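Local coordinates for protein acyl-ACP thioesterase (Bacteroides thetaiotaomicron, PDB 2ESS) that probably hydrolyses fatty acyl-ACP thioesters to release free fatty acids, through a double hot-dog fold, and binds calcium, at residues A[57-62]-A[115-120]. Residues are numbered along the deposited sequence; the frame is centred on the assembly and turned at random. Where two conformers were deposited one is given.
Sequences NYTWVL and AMINLN
Ala115 and Val61 form a hydrogen-bonded antiparallel pair. Ala115 N donates to Val61 O at 2.7 Å, and Val61 N donates a second bond to Ala115 O. Both side chains lie on the sheet face shared with Thr59 and Ile117. Met116 is a selenomethionine and sits in the non-hydrogen-bonded pair with Trp60. Its extended start, with CG anti to the backbone N (chi1 171°), carries SE out beside the Tyr58 ring. Met116 SE lies 4.6 Å from the centroid of that ring and approaches it obliquely. It also lies, more distantly, above the face of the six-membered ring of Trp60. Both SE approaches are Met-aromatic contacts. A bend at chi3 turns the methyl CE to Trp60 CH2, which is apolar packing. Leu53 of helix 50-55 also touches Met116, and Trp60 NE1 is bonded to Phe48 O. Ile117 exchanges two backbone bonds with Thr59, and their side chains run side by side. Asn118 packs its side chain obliquely against Tyr58, with amide and ring nearly perpendicular (86°). Asn118 OD1 accepts from Asn120 N at 2.8 Å, an Asx turn, and also from Thr121 N. Leu119 N gives an almost straight bond to Asn57 O (2.7 Å, 175°). Leu119 CD2 presses tightly on Thr59 CG2, at 3.4 Å. Asn57 ND2 donates to Asn120 OD1 at 2.8 Å. This bond is straight at the donor but poorly directed at the acceptor, because ND2 stands above the Asn120 carbonyl plane. Asn57 is the C-prime residue of the Schellman motif ending helix 50-55. The Leu119-Asn57 backbone bond therefore ties that helix end to the turn after strand 106-118. The Asn57-Asn120 bond adds to it, as does a water accepting from Asn57 ND2 and Asn118 ND2. The two bonds to Asn118 OD1 hold its amide for that water.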
loop_
_atom_site.group_PDB
_atom_site.type_symbol
_atom_site.label_atom_id
_atom_site.label_comp_id
_atom_site.label_asym_id
_atom_site.label_seq_id
_atom_site.Cartn_x
_atom_site.Cartn_y
_atom_site.Cartn_z
ATOM N N ASN A 57 -23.555 -16.471 -10.404
ATOM C CA ASN A 57 -23.480 -16.945 -9.017
ATOM C C ASN A 57 -22.224 -17.721 -8.665
ATOM O O ASN A 57 -22.255 -18.574 -7.762
ATOM C CB ASN A 57 -24.716 -17.749 -8.568
ATOM C CG ASN A 57 -25.116 -17.441 -7.128
ATOM O OD1 ASN A 57 -24.810 -16.370 -6.605
ATOM N ND2 ASN A 57 -25.819 -18.373 -6.495
ATOM N N TYR A 58 -21.145 -17.433 -9.386
ATOM C CA TYR A 58 -19.825 -17.956 -9.069
ATOM C C TYR A 58 -18.903 -16.833 -8.695
ATOM O O TYR A 58 -19.205 -15.641 -8.933
ATOM C CB TYR A 58 -19.259 -18.712 -10.258
ATOM C CG TYR A 58 -20.078 -19.896 -10.570
ATOM C CD1 TYR A 58 -19.942 -21.057 -9.824
ATOM C CD2 TYR A 58 -21.025 -19.864 -11.576
ATOM C CE1 TYR A 58 -20.714 -22.160 -10.082
ATOM C CE2 TYR A 58 -21.817 -20.960 -11.828
ATOM C CZ TYR A 58 -21.647 -22.106 -11.086
ATOM O OH TYR A 58 -22.420 -23.214 -11.334
ATOM N N THR A 59 -17.763 -17.192 -8.087
ATOM C CA THR A 59 -16.681 -16.229 -7.944
ATOM C C THR A 59 -15.338 -16.959 -7.968
ATOM O O THR A 59 -15.300 -18.178 -7.944
ATOM C CB THR A 59 -16.790 -15.336 -6.667
ATOM O OG1 THR A 59 -15.951 -14.205 -6.834
ATOM C CG2 THR A 59 -16.356 -16.114 -5.384
ATOM N N TRP A 60 -14.264 -16.191 -8.063
ATOM C CA TRP A 60 -12.904 -16.696 -8.012
ATOM C C TRP A 60 -12.347 -16.514 -6.619
ATOM O O TRP A 60 -12.598 -15.478 -6.002
ATOM C CB TRP A 60 -12.014 -15.880 -8.946
ATOM C CG TRP A 60 -12.286 -16.057 -10.403
ATOM C CD1 TRP A 60 -12.715 -15.096 -11.274
ATOM C CD2 TRP A 60 -12.059 -17.234 -11.185
ATOM N NE1 TRP A 60 -12.801 -15.613 -12.546
ATOM C CE2 TRP A 60 -12.375 -16.913 -12.527
ATOM C CE3 TRP A 60 -11.580 -18.518 -10.896
ATOM C CZ2 TRP A 60 -12.297 -17.852 -13.554
ATOM C CZ3 TRP A 60 -11.481 -19.445 -11.923
ATOM C CH2 TRP A 60 -11.849 -19.108 -13.232
ATOM N N VAL A 61 -11.607 -17.519 -6.138
ATOM C CA VAL A 61 -10.877 -17.381 -4.878
ATOM C C VAL A 61 -9.438 -17.821 -5.073
ATOM O O VAL A 61 -9.175 -18.842 -5.656
ATOM C CB VAL A 61 -11.532 -18.155 -3.699
ATOM C CG1 VAL A 61 -12.827 -17.476 -3.278
ATOM C CG2 VAL A 61 -11.785 -19.606 -4.052
ATOM N N LEU A 62 -8.518 -17.008 -4.563
ATOM C CA LEU A 62 -7.095 -17.266 -4.644
ATOM C C LEU A 62 -6.747 -18.299 -3.597
ATOM O O LEU A 62 -6.974 -18.080 -2.400
ATOM C CB LEU A 62 -6.285 -15.993 -4.369
ATOM C CG LEU A 62 -4.750 -16.107 -4.379
ATOM C CD1 LEU A 62 -4.234 -16.604 -5.751
ATOM C CD2 LEU A 62 -4.147 -14.733 -4.013
ATOM N N ALA A 115 -9.517 -21.014 -7.271
ATOM C CA ALA A 115 -10.682 -21.893 -7.331
ATOM C C ALA A 115 -11.883 -21.075 -7.835
ATOM O O ALA A 115 -11.934 -19.888 -7.659
ATOM C CB ALA A 115 -11.011 -22.503 -5.958
HETATM N N MSE A 116 -12.828 -21.734 -8.477
HETATM C CA MSE A 116 -14.143 -21.128 -8.750
HETATM C C MSE A 116 -15.191 -21.762 -7.847
HETATM O O MSE A 116 -15.317 -22.965 -7.832
HETATM C CB MSE A 116 -14.561 -21.314 -10.182
HETATM C CG MSE A 116 -15.994 -20.875 -10.374
HETATM SE SE MSE A 116 -16.477 -20.632 -12.202
HETATM C CE MSE A 116 -14.786 -21.762 -13.201
ATOM N N ILE A 117 -15.919 -20.962 -7.090
ATOM C CA ILE A 117 -16.909 -21.512 -6.162
ATOM C C ILE A 117 -18.283 -20.914 -6.419
ATOM O O ILE A 117 -18.403 -19.736 -6.808
ATOM C CB ILE A 117 -16.518 -21.296 -4.663
ATOM C CG1 ILE A 117 -16.583 -19.837 -4.256
ATOM C CG2 ILE A 117 -15.097 -21.820 -4.369
ATOM C CD1 ILE A 117 -16.821 -19.662 -2.783
ATOM N N ASN A 118 -19.303 -21.738 -6.201
ATOM C CA ASN A 118 -20.679 -21.290 -6.215
ATOM C C ASN A 118 -20.931 -20.417 -4.997
ATOM O O ASN A 118 -20.561 -20.774 -3.875
ATOM C CB ASN A 118 -21.612 -22.496 -6.242
ATOM C CG ASN A 118 -23.057 -22.096 -6.343
ATOM O OD1 ASN A 118 -23.627 -21.609 -5.391
ATOM N ND2 ASN A 118 -23.641 -22.285 -7.497
ATOM N N LEU A 119 -21.540 -19.253 -5.197
ATOM C CA LEU A 119 -21.753 -18.317 -4.079
ATOM C C LEU A 119 -22.919 -18.674 -3.122
ATOM O O LEU A 119 -22.999 -18.149 -2.012
ATOM C CB LEU A 119 -21.975 -16.907 -4.613
ATOM C CG LEU A 119 -20.827 -16.192 -5.286
ATOM C CD1 LEU A 119 -21.364 -14.833 -5.858
ATOM C CD2 LEU A 119 -19.621 -15.952 -4.354
ATOM N N ASN A 120 -23.839 -19.521 -3.539
ATOM C CA ASN A 120 -24.916 -19.912 -2.646
ATOM C C ASN A 120 -24.437 -20.949 -1.634
ATOM O O ASN A 120 -24.709 -20.844 -0.433
ATOM C CB ASN A 120 -26.108 -20.488 -3.405
ATOM C CG ASN A 120 -27.093 -19.409 -3.874
ATOM O OD1 ASN A 120 -26.798 -18.213 -3.844
ATOM N ND2 ASN A 120 -28.265 -19.842 -4.324
HETATM O O HOH W 1 -26.238 -20.920 -8.179
#